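Local coordinates for protein putative tetR family transcriptional regulator (Streptomyces coelicolor A3, PDB 2Q24) that probably binds DNA as a TetR-family transcription factor and so regulates the expression of target genes, at residues B[71-76]-B[95-100]; B[88-93]-B[181-186]; B[127-132]-B[154-159]. All coordinates share one frame; numbering follows the deposited sequence. Where two conformers were deposited one is given.

Contact 1 of 3, residues B[71-76]-B[95-100]; sequences ARLCDS and RRFIDY
Leu-73 and Arg-96 sit where the backbones come nearest, their CA atoms 6.6 Å apart, on two helical segments that run almost exactly antiparallel (172°) with their axes 10.2 Å apart. Leu-73 carries nearly everything that touches here. Its first torsion (174°) sets CG opposite the backbone N and sends the forked end into the neighbouring helix, where each methyl finds a different surface. CD1 goes to the backbone side, 3.6 Å from Arg-96 CB and equally near the main-chain N of Phe-97; the leucine and the root of the arginine chain slide past each other in opposite directions. CD2 meets the aromatic pair instead, lying 3.9 Å from Tyr-100 CD2, with the two side chains crossing at about a right angle, and more loosely against Phe-97 CD1. The two rings are themselves in touch, since Tyr-100 CD2 stands over one face of Phe-97, toward its rim. In the TetR fold this is the join between the long helix 58-75, which leads out of the predicted helix-turn-helix region, and helix 86-106 of the C-terminal domain. Ile-129 of helix 125-142 also packs on both rings, and Tyr-100 OH is hydrogen-bonded to the hydroxyl of Tyr-66. The carbonyl of Leu-73 is gripped twice: Ser-76 OG donates to Leu-73 O at 2.8 Å, tilted 29° from the carbonyl plane, and Trp-93 NE1 is bonded to the same oxygen. On the outer side, Arg-96 bends at its second and third torsions, which brings its guanidinium to Asp-99 of the same helix, where the modelled salt bridge is too short to be taken at face value.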
loop_
_atom_site.group_PDB
_atom_site.type_symbol
_atom_site.label_atom_id
_atom_site.label_comp_id
_atom_site.label_asym_id
_atom_site.label_seq_id
_atom_site.Cartn_x
_atom_site.Cartn_y
_atom_site.Cartn_z
ATOM N N ALA B 71 -3.365 -2.963 -3.347
ATOM C CA ALA B 71 -3.599 -3.214 -1.932
ATOM C C ALA B 71 -4.073 -4.651 -1.705
ATOM O O ALA B 71 -3.618 -5.323 -0.764
ATOM C CB ALA B 71 -4.588 -2.222 -1.371
ATOM N N ARG B 72 -4.944 -5.165 -2.563
ATOM C CA ARG B 72 -5.356 -6.575 -2.395
ATOM C C ARG B 72 -4.163 -7.555 -2.490
ATOM O O ARG B 72 -4.084 -8.491 -1.703
ATOM C CB ARG B 72 -6.467 -6.958 -3.363
ATOM C CG ARG B 72 -7.785 -6.311 -2.886
ATOM C CD ARG B 72 -8.979 -6.771 -3.751
ATOM N NE ARG B 72 -9.012 -6.025 -5.006
ATOM N N LEU B 73 -3.248 -7.287 -3.415
ATOM C CA LEU B 73 -2.051 -8.092 -3.595
ATOM C C LEU B 73 -1.187 -8.055 -2.320
ATOM O O LEU B 73 -0.771 -9.093 -1.815
ATOM C CB LEU B 73 -1.265 -7.588 -4.806
ATOM C CG LEU B 73 0.084 -8.274 -5.005
ATOM C CD1 LEU B 73 -0.127 -9.766 -5.306
ATOM C CD2 LEU B 73 0.855 -7.580 -6.141
ATOM N N CYS B 74 -0.933 -6.852 -1.792
ATOM C CA CYS B 74 -0.119 -6.706 -0.610
ATOM C C CYS B 74 -0.739 -7.311 0.646
ATOM O O CYS B 74 -0.064 -7.954 1.450
ATOM C CB CYS B 74 0.242 -5.218 -0.382
ATOM S SG CYS B 74 1.286 -4.557 -1.702
ATOM N N ASP B 75 -2.044 -7.171 0.747
ATOM C CA ASP B 75 -2.743 -7.470 1.979
ATOM C C ASP B 75 -3.062 -8.978 2.055
ATOM O O ASP B 75 -3.596 -9.414 3.048
ATOM C CB ASP B 75 -4.030 -6.642 2.003
ATOM C CG ASP B 75 -3.773 -5.125 2.270
ATOM O OD1 ASP B 75 -2.672 -4.749 2.618
ATOM O OD2 ASP B 75 -4.710 -4.340 2.073
ATOM N N SER B 76 -2.795 -9.717 0.978
ATOM C CA SER B 76 -2.969 -11.157 0.997
ATOM C C SER B 76 -1.847 -11.839 1.805
ATOM O O SER B 76 -2.002 -13.011 2.182
ATOM C CB SER B 76 -2.980 -11.742 -0.462
ATOM O OG SER B 76 -1.719 -11.577 -1.085
ATOM N N ARG B 95 2.162 -15.953 -8.088
ATOM C CA ARG B 95 1.110 -16.067 -9.113
ATOM C C ARG B 95 0.178 -14.842 -9.064
ATOM O O ARG B 95 -0.194 -14.293 -10.108
ATOM C CB ARG B 95 0.345 -17.413 -8.994
ATOM C CG ARG B 95 1.165 -18.620 -9.379
ATOM C CD ARG B 95 0.354 -19.988 -9.479
ATOM N NE ARG B 95 -0.895 -19.779 -10.185
ATOM C CZ ARG B 95 -1.083 -19.969 -11.495
ATOM N NH1 ARG B 95 -0.101 -20.427 -12.269
ATOM N NH2 ARG B 95 -2.282 -19.712 -12.017
ATOM N N ARG B 96 -0.170 -14.393 -7.858
ATOM C CA ARG B 96 -1.006 -13.179 -7.706
ATOM C C ARG B 96 -0.262 -11.951 -8.208
ATOM O O ARG B 96 -0.860 -11.048 -8.804
ATOM C CB ARG B 96 -1.458 -12.974 -6.234
ATOM C CG ARG B 96 -2.350 -14.127 -5.694
ATOM C CD ARG B 96 -3.576 -14.342 -6.578
ATOM N NE ARG B 96 -4.551 -13.306 -6.372
ATOM C CZ ARG B 96 -5.315 -12.750 -7.319
ATOM N NH1 ARG B 96 -5.217 -13.087 -8.611
ATOM N NH2 ARG B 96 -6.193 -11.828 -6.946
ATOM N N PHE B 97 1.040 -11.910 -7.973
ATOM C CA PHE B 97 1.844 -10.827 -8.545
ATOM C C PHE B 97 1.738 -10.846 -10.074
ATOM O O PHE B 97 1.539 -9.776 -10.692
ATOM C CB PHE B 97 3.327 -10.942 -8.158
ATOM C CG PHE B 97 4.171 -9.845 -8.780
ATOM C CD1 PHE B 97 4.361 -8.647 -8.112
ATOM C CD2 PHE B 97 4.700 -10.003 -10.054
ATOM C CE1 PHE B 97 5.125 -7.632 -8.712
ATOM C CE2 PHE B 97 5.419 -8.987 -10.663
ATOM C CZ PHE B 97 5.648 -7.829 -10.000
ATOM N N ILE B 98 1.918 -12.026 -10.704
ATOM C CA ILE B 98 1.831 -12.067 -12.177
ATOM C C ILE B 98 0.446 -11.645 -12.635
ATOM O O ILE B 98 0.324 -10.933 -13.632
ATOM C CB ILE B 98 2.243 -13.451 -12.774
ATOM C CG1 ILE B 98 3.714 -13.649 -12.499
ATOM C CG2 ILE B 98 1.996 -13.527 -14.329
ATOM C CD1 ILE B 98 4.638 -12.742 -13.319
ATOM N N ASP B 99 -0.595 -12.042 -11.890
ATOM C CA ASP B 99 -2.002 -11.609 -12.192
ATOM C C ASP B 99 -2.112 -10.060 -12.192
ATOM O O ASP B 99 -2.700 -9.460 -13.105
ATOM C CB ASP B 99 -2.971 -12.142 -11.149
ATOM C CG ASP B 99 -3.182 -13.673 -11.216
ATOM O OD1 ASP B 99 -2.947 -14.304 -12.273
ATOM O OD2 ASP B 99 -3.652 -14.209 -10.178
ATOM N N TYR B 100 -1.535 -9.439 -11.168
ATOM C CA TYR B 100 -1.448 -7.975 -11.020
ATOM C C TYR B 100 -0.651 -7.327 -12.164
ATOM O O TYR B 100 -1.085 -6.348 -12.771
ATOM C CB TYR B 100 -0.796 -7.651 -9.671
ATOM C CG TYR B 100 -0.046 -6.346 -9.687
ATOM C CD1 TYR B 100 -0.718 -5.131 -9.698
ATOM C CD2 TYR B 100 1.365 -6.335 -9.760
ATOM C CE1 TYR B 100 -0.011 -3.921 -9.759
ATOM C CE2 TYR B 100 2.072 -5.121 -9.796
ATOM C CZ TYR B 100 1.373 -3.931 -9.823
ATOM O OH TYR B 100 2.068 -2.730 -9.857
#

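Contact 2 of 3, residues B[88-93]-B[181-186]; sequences EALRAW and LVLDGL
Leu-183 is the residue that both Leu-90 and Arg-91 pack against, and its two methyls divide the work. Leu-183 CD2 lies 4.0 Å from Leu-90 CG, the two side chains passing in opposite directions, while Leu-90 CD2 meets Leu-186 CD1 tip to tip at 3.7 Å. Leu-90 holds CG opposite its backbone N (174°), which places CD2 between the two leucines of segment 181-186. Met-155 of helix 152-165 packs on Leu-183 and Leu-186, and Leu-133 on Leu-90, so this side belongs to the hydrophobic interior.

A second kind of contact joins methyl and cation. In the conformer described here, the arginine chain runs out extended and then bends at its third torsion (-43°), laying the guanidinium flat over Leu-183: CD1 of that leucine sits above the centre of the group, 3.6 Å from Arg-91 CZ. Leu-183 CB adds a touch at the NH2 side.

A water sits at the edge of the same group, in its plane: it accepts from Arg-91 NH2 at 2.9 Å and donates to Asp-184 OD1 at 2.8 Å, linking the two charged groups whose nearest atoms are 4.7 Å apart. The salt bridge proper is made by Arg-91 NH1 with Asp-180, one turn back along helix 172-185. With a water leading to Asp-184, a salt bridge to Asp-180 and a methyl over its face, the guanidinium in this conformer probably has its charge balanced by carboxylates of the helix that also supplies the leucine; a second conformer of Arg-91 means the hold is partial.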
loop_
_atom_site.group_PDB
_atom_site.type_symbol
_atom_site.label_atom_id
_atom_site.label_comp_id
_atom_site.label_asym_id
_atom_site.label_seq_id
_atom_site.Cartn_x
_atom_site.Cartn_y
_atom_site.Cartn_z
ATOM N N GLU B 88 5.694 -21.969 0.176
ATOM C CA GLU B 88 4.442 -22.138 -0.576
ATOM C C GLU B 88 3.580 -20.897 -0.513
ATOM O O GLU B 88 2.924 -20.566 -1.516
ATOM C CB GLU B 88 3.690 -23.339 -0.033
ATOM C CG GLU B 88 4.368 -24.639 -0.409
ATOM C CD GLU B 88 3.589 -25.874 0.025
ATOM O OE1 GLU B 88 2.333 -25.843 0.157
ATOM O OE2 GLU B 88 4.248 -26.921 0.246
ATOM N N ALA B 89 3.556 -20.201 0.629
ATOM C CA ALA B 89 2.956 -18.830 0.614
ATOM C C ALA B 89 3.586 -17.923 -0.469
ATOM O O ALA B 89 2.874 -17.284 -1.279
ATOM C CB ALA B 89 2.982 -18.140 2.031
ATOM N N LEU B 90 4.926 -17.811 -0.462
ATOM C CA LEU B 90 5.646 -17.086 -1.507
ATOM C C LEU B 90 5.215 -17.523 -2.926
ATOM O O LEU B 90 4.812 -16.682 -3.725
ATOM C CB LEU B 90 7.177 -17.237 -1.264
ATOM C CG LEU B 90 8.066 -16.647 -2.355
ATOM C CD1 LEU B 90 7.841 -15.070 -2.420
ATOM C CD2 LEU B 90 9.505 -17.046 -1.909
ATOM N N ARG B 91 5.196 -18.829 -3.199
ATOM C CA ARG B 91 4.791 -19.342 -4.506
ATOM C C ARG B 91 3.375 -18.888 -4.898
ATOM O O ARG B 91 3.159 -18.415 -5.999
ATOM C CB ARG B 91 4.898 -20.890 -4.516
ATOM C CG ARG B 91 4.277 -21.604 -5.740
ATOM C CD ARG B 91 4.610 -23.106 -5.780
ATOM N NE ARG B 91 6.021 -23.404 -5.445
ATOM C CZ ARG B 91 7.034 -23.578 -6.313
ATOM N NH1 ARG B 91 6.861 -23.521 -7.625
ATOM N NH2 ARG B 91 8.235 -23.822 -5.848
ATOM N N ALA B 92 2.402 -19.066 -3.983
ATOM C CA ALA B 92 1.009 -18.651 -4.292
ATOM C C ALA B 92 0.957 -17.172 -4.569
ATOM O O ALA B 92 0.309 -16.706 -5.526
ATOM C CB ALA B 92 0.050 -19.039 -3.171
ATOM N N TRP B 93 1.668 -16.397 -3.760
ATOM C CA TRP B 93 1.657 -14.947 -3.957
ATOM C C TRP B 93 2.308 -14.504 -5.269
ATOM O O TRP B 93 1.860 -13.568 -5.910
ATOM C CB TRP B 93 2.355 -14.274 -2.761
ATOM C CG TRP B 93 2.258 -12.744 -2.782
ATOM C CD1 TRP B 93 1.282 -11.956 -2.197
ATOM C CD2 TRP B 93 3.175 -11.865 -3.412
ATOM N NE1 TRP B 93 1.560 -10.613 -2.436
ATOM C CE2 TRP B 93 2.711 -10.530 -3.191
ATOM C CE3 TRP B 93 4.348 -12.070 -4.171
ATOM C CZ2 TRP B 93 3.415 -9.413 -3.652
ATOM C CZ3 TRP B 93 5.062 -10.930 -4.649
ATOM C CH2 TRP B 93 4.567 -9.627 -4.408
ATOM N N LEU B 181 11.047 -21.911 -12.130
ATOM C CA LEU B 181 12.491 -21.791 -12.322
ATOM C C LEU B 181 13.038 -20.781 -11.335
ATOM O O LEU B 181 14.062 -21.027 -10.679
ATOM C CB LEU B 181 12.831 -21.358 -13.748
ATOM C CG LEU B 181 14.286 -21.099 -14.079
ATOM C CD1 LEU B 181 15.173 -22.346 -13.876
ATOM C CD2 LEU B 181 14.348 -20.647 -15.522
ATOM N N VAL B 182 12.347 -19.651 -11.215
ATOM C CA VAL B 182 12.800 -18.568 -10.273
ATOM C C VAL B 182 12.735 -19.049 -8.824
ATOM O O VAL B 182 13.688 -18.864 -8.068
ATOM C CB VAL B 182 11.952 -17.285 -10.462
ATOM C CG1 VAL B 182 12.159 -16.328 -9.300
ATOM C CG2 VAL B 182 12.360 -16.621 -11.784
ATOM N N LEU B 183 11.636 -19.714 -8.451
ATOM C CA LEU B 183 11.521 -20.259 -7.092
ATOM C C LEU B 183 12.559 -21.335 -6.829
ATOM O O LEU B 183 13.102 -21.402 -5.716
ATOM C CB LEU B 183 10.096 -20.750 -6.770
ATOM C CG LEU B 183 9.104 -19.550 -6.827
ATOM C CD1 LEU B 183 7.707 -20.090 -6.907
ATOM C CD2 LEU B 183 9.263 -18.626 -5.654
ATOM N N ASP B 184 12.891 -22.125 -7.853
ATOM C CA ASP B 184 14.000 -23.093 -7.715
ATOM C C ASP B 184 15.368 -22.425 -7.505
ATOM O O ASP B 184 16.221 -22.978 -6.796
ATOM C CB ASP B 184 14.060 -24.066 -8.889
ATOM C CG ASP B 184 12.961 -25.105 -8.824
ATOM O OD1 ASP B 184 12.267 -25.205 -7.763
ATOM O OD2 ASP B 184 12.753 -25.756 -9.858
ATOM N N GLY B 185 15.571 -21.242 -8.075
ATOM C CA GLY B 185 16.821 -20.476 -7.814
ATOM C C GLY B 185 16.920 -20.080 -6.323
ATOM O O GLY B 185 18.014 -19.754 -5.844
ATOM N N LEU B 186 15.773 -20.104 -5.608
ATOM C CA LEU B 186 15.741 -19.697 -4.196
ATOM C C LEU B 186 16.080 -20.870 -3.287
ATOM O O LEU B 186 16.216 -20.694 -2.076
ATOM C CB LEU B 186 14.329 -19.196 -3.811
ATOM C CG LEU B 186 13.942 -17.874 -4.511
ATOM C CD1 LEU B 186 12.555 -17.467 -3.993
ATOM C CD2 LEU B 186 14.973 -16.741 -4.347
HETATM O O HOH W 1 9.561 -24.662 -8.281
#

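Contact 3 of 3, residues B[127-132]-B[154-159]; sequences QLIQSA and DMFAAL
Gln-130 lays its side chain across Phe-156, with OE1 over one face of the ring, 3.7 Å above the plane and offset toward the rim. Its amide stands steeply to that ring, the planes 78° apart, so the two flat groups do not stack. Closer to the backbone, Gln-130 CG rests 3.5 Å from Phe-156 CD1. Ile-129 approaches from another direction: its CG2 methyl comes up at the edge, 3.5 Å from Phe-156 CE1. The phenylalanine reaches both because its CG lies opposite its own backbone N (-176°), which carries the ring out toward helix 125-142. There it also meets Leu-133 and, edge-to-face, the ring of Phe-97. With an alanine here, Ile-129 and the aliphatic part of Gln-130 would probably lose the surface they pack on, opening a gap between the two helices and leaving the glutamine amide freer to turn. Also on helix 125-142, Leu-128 and Ser-131 pack against Asp-75 of the second subunit. This is side-chain packing between helices 125-142 and 152-165 of the all-helical C-terminal domain of a TetR-family regulator, partly buried and close to the dimer partner.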
loop_
_atom_site.group_PDB
_atom_site.type_symbol
_atom_site.label_atom_id
_atom_site.label_comp_id
_atom_site.label_asym_id
_atom_site.label_seq_id
_atom_site.Cartn_x
_atom_site.Cartn_y
_atom_site.Cartn_z
ATOM N N GLN B 127 7.022 0.249 -3.664
ATOM C CA GLN B 127 7.536 0.048 -2.300
ATOM C C GLN B 127 6.637 -0.909 -1.506
ATOM O O GLN B 127 7.115 -1.775 -0.767
ATOM C CB GLN B 127 7.635 1.402 -1.575
ATOM C CG GLN B 127 8.535 2.436 -2.284
ATOM C CD GLN B 127 7.805 3.405 -3.237
ATOM O OE1 GLN B 127 7.208 3.013 -4.254
ATOM N NE2 GLN B 127 7.905 4.697 -2.922
ATOM N N LEU B 128 5.327 -0.709 -1.604
ATOM C CA LEU B 128 4.367 -1.563 -0.870
ATOM C C LEU B 128 4.539 -3.033 -1.315
ATOM O O LEU B 128 4.591 -3.964 -0.489
ATOM C CB LEU B 128 2.930 -1.100 -1.160
ATOM C CG LEU B 128 2.481 0.249 -0.564
ATOM C CD1 LEU B 128 1.147 0.670 -1.220
ATOM C CD2 LEU B 128 2.304 0.086 0.928
ATOM N N ILE B 129 4.624 -3.227 -2.635
ATOM C CA ILE B 129 4.692 -4.598 -3.164
ATOM C C ILE B 129 6.051 -5.206 -2.869
ATOM O O ILE B 129 6.151 -6.363 -2.496
ATOM C CB ILE B 129 4.494 -4.607 -4.666
ATOM C CG1 ILE B 129 3.036 -4.226 -4.980
ATOM C CG2 ILE B 129 4.838 -6.025 -5.211
ATOM C CD1 ILE B 129 2.816 -3.843 -6.445
ATOM N N GLN B 130 7.096 -4.428 -3.012
ATOM C CA GLN B 130 8.435 -4.936 -2.565
ATOM C C GLN B 130 8.461 -5.348 -1.086
ATOM O O GLN B 130 9.104 -6.355 -0.695
ATOM C CB GLN B 130 9.533 -3.957 -2.913
ATOM C CG GLN B 130 9.888 -4.114 -4.400
ATOM C CD GLN B 130 10.967 -3.145 -4.923
ATOM O OE1 GLN B 130 11.249 -3.064 -6.141
ATOM N NE2 GLN B 130 11.560 -2.420 -4.018
ATOM N N SER B 131 7.737 -4.608 -0.241
ATOM C CA SER B 131 7.709 -4.950 1.173
ATOM C C SER B 131 6.941 -6.221 1.432
ATOM O O SER B 131 7.311 -6.990 2.304
ATOM C CB SER B 131 7.141 -3.781 1.987
ATOM O OG SER B 131 7.308 -4.005 3.385
ATOM N N ALA B 132 5.884 -6.459 0.645
ATOM C CA ALA B 132 5.085 -7.704 0.762
ATOM C C ALA B 132 5.989 -8.882 0.407
ATOM O O ALA B 132 5.991 -9.926 1.056
ATOM C CB ALA B 132 3.898 -7.637 -0.208
ATOM N N ASP B 154 15.412 -7.541 -6.401
ATOM C CA ASP B 154 15.794 -8.419 -7.507
ATOM C C ASP B 154 14.673 -9.397 -7.799
ATOM O O ASP B 154 14.346 -9.664 -8.945
ATOM C CB ASP B 154 17.090 -9.191 -7.188
ATOM C CG ASP B 154 18.318 -8.330 -7.236
ATOM O OD1 ASP B 154 18.294 -7.205 -7.798
ATOM O OD2 ASP B 154 19.343 -8.813 -6.733
HETATM N N MSE B 155 14.050 -9.938 -6.756
HETATM C CA MSE B 155 12.937 -10.831 -6.973
HETATM C C MSE B 155 11.800 -10.065 -7.668
HETATM O O MSE B 155 11.086 -10.588 -8.531
HETATM C CB MSE B 155 12.492 -11.423 -5.625
HETATM C CG MSE B 155 11.463 -12.460 -5.754
HETATM SE SE MSE B 155 12.257 -14.119 -6.656
HETATM C CE MSE B 155 10.589 -15.108 -6.444
ATOM N N PHE B 156 11.590 -8.812 -7.253
ATOM C CA PHE B 156 10.554 -8.046 -7.914
ATOM C C PHE B 156 10.830 -7.957 -9.433
ATOM O O PHE B 156 9.947 -8.121 -10.273
ATOM C CB PHE B 156 10.470 -6.653 -7.290
ATOM C CG PHE B 156 9.345 -5.802 -7.841
ATOM C CD1 PHE B 156 8.184 -5.568 -7.067
ATOM C CD2 PHE B 156 9.457 -5.171 -9.073
ATOM C CE1 PHE B 156 7.180 -4.728 -7.533
ATOM C CE2 PHE B 156 8.423 -4.358 -9.564
ATOM C CZ PHE B 156 7.252 -4.171 -8.771
ATOM N N ALA B 157 12.068 -7.641 -9.779
ATOM C CA ALA B 157 12.439 -7.474 -11.195
ATOM C C ALA B 157 12.290 -8.810 -11.953
ATOM O O ALA B 157 11.937 -8.842 -13.101
ATOM C CB ALA B 157 13.868 -7.003 -11.275
ATOM N N ALA B 158 12.598 -9.902 -11.274
ATOM C CA ALA B 158 12.431 -11.256 -11.901
ATOM C C ALA B 158 10.985 -11.503 -12.234
ATOM O O ALA B 158 10.624 -11.874 -13.350
ATOM C CB ALA B 158 13.002 -12.356 -10.905
ATOM N N LEU B 159 10.103 -11.263 -11.270
ATOM C CA LEU B 159 8.674 -11.465 -11.549
ATOM C C LEU B 159 8.108 -10.501 -12.627
ATOM O O LEU B 159 7.281 -10.886 -13.451
ATOM C CB LEU B 159 7.903 -11.308 -10.217
ATOM C CG LEU B 159 8.267 -12.301 -9.106
ATOM C CD1 LEU B 159 7.568 -11.843 -7.726
ATOM C CD2 LEU B 159 7.863 -13.695 -9.479
#

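Overall arrangement
Contacts 1 and 2 share helix 86-106, which meets helix 58-75 near the middle of the chain and helix 172-185 farther along; the centres of the two contacts lie about 14 Å apart. Contact 3 joins helices 125-142 and 152-165 beside them, its Ile-129 reaching Trp-93 and Tyr-100, and its Met-155 reaching Val-182 and Leu-183. Contact 1 is the most central, a leucine among aromatics, with the root of an exposed arginine at its outer side. Contact 2 lies farther out but is still buried, pairing leucines with an arginine that reaches one aspartate directly and another through water. Contact 3 is only partly buried and sets an amide against a ring. The second subunit reaches contacts 1 and 3 but does not touch contact 2.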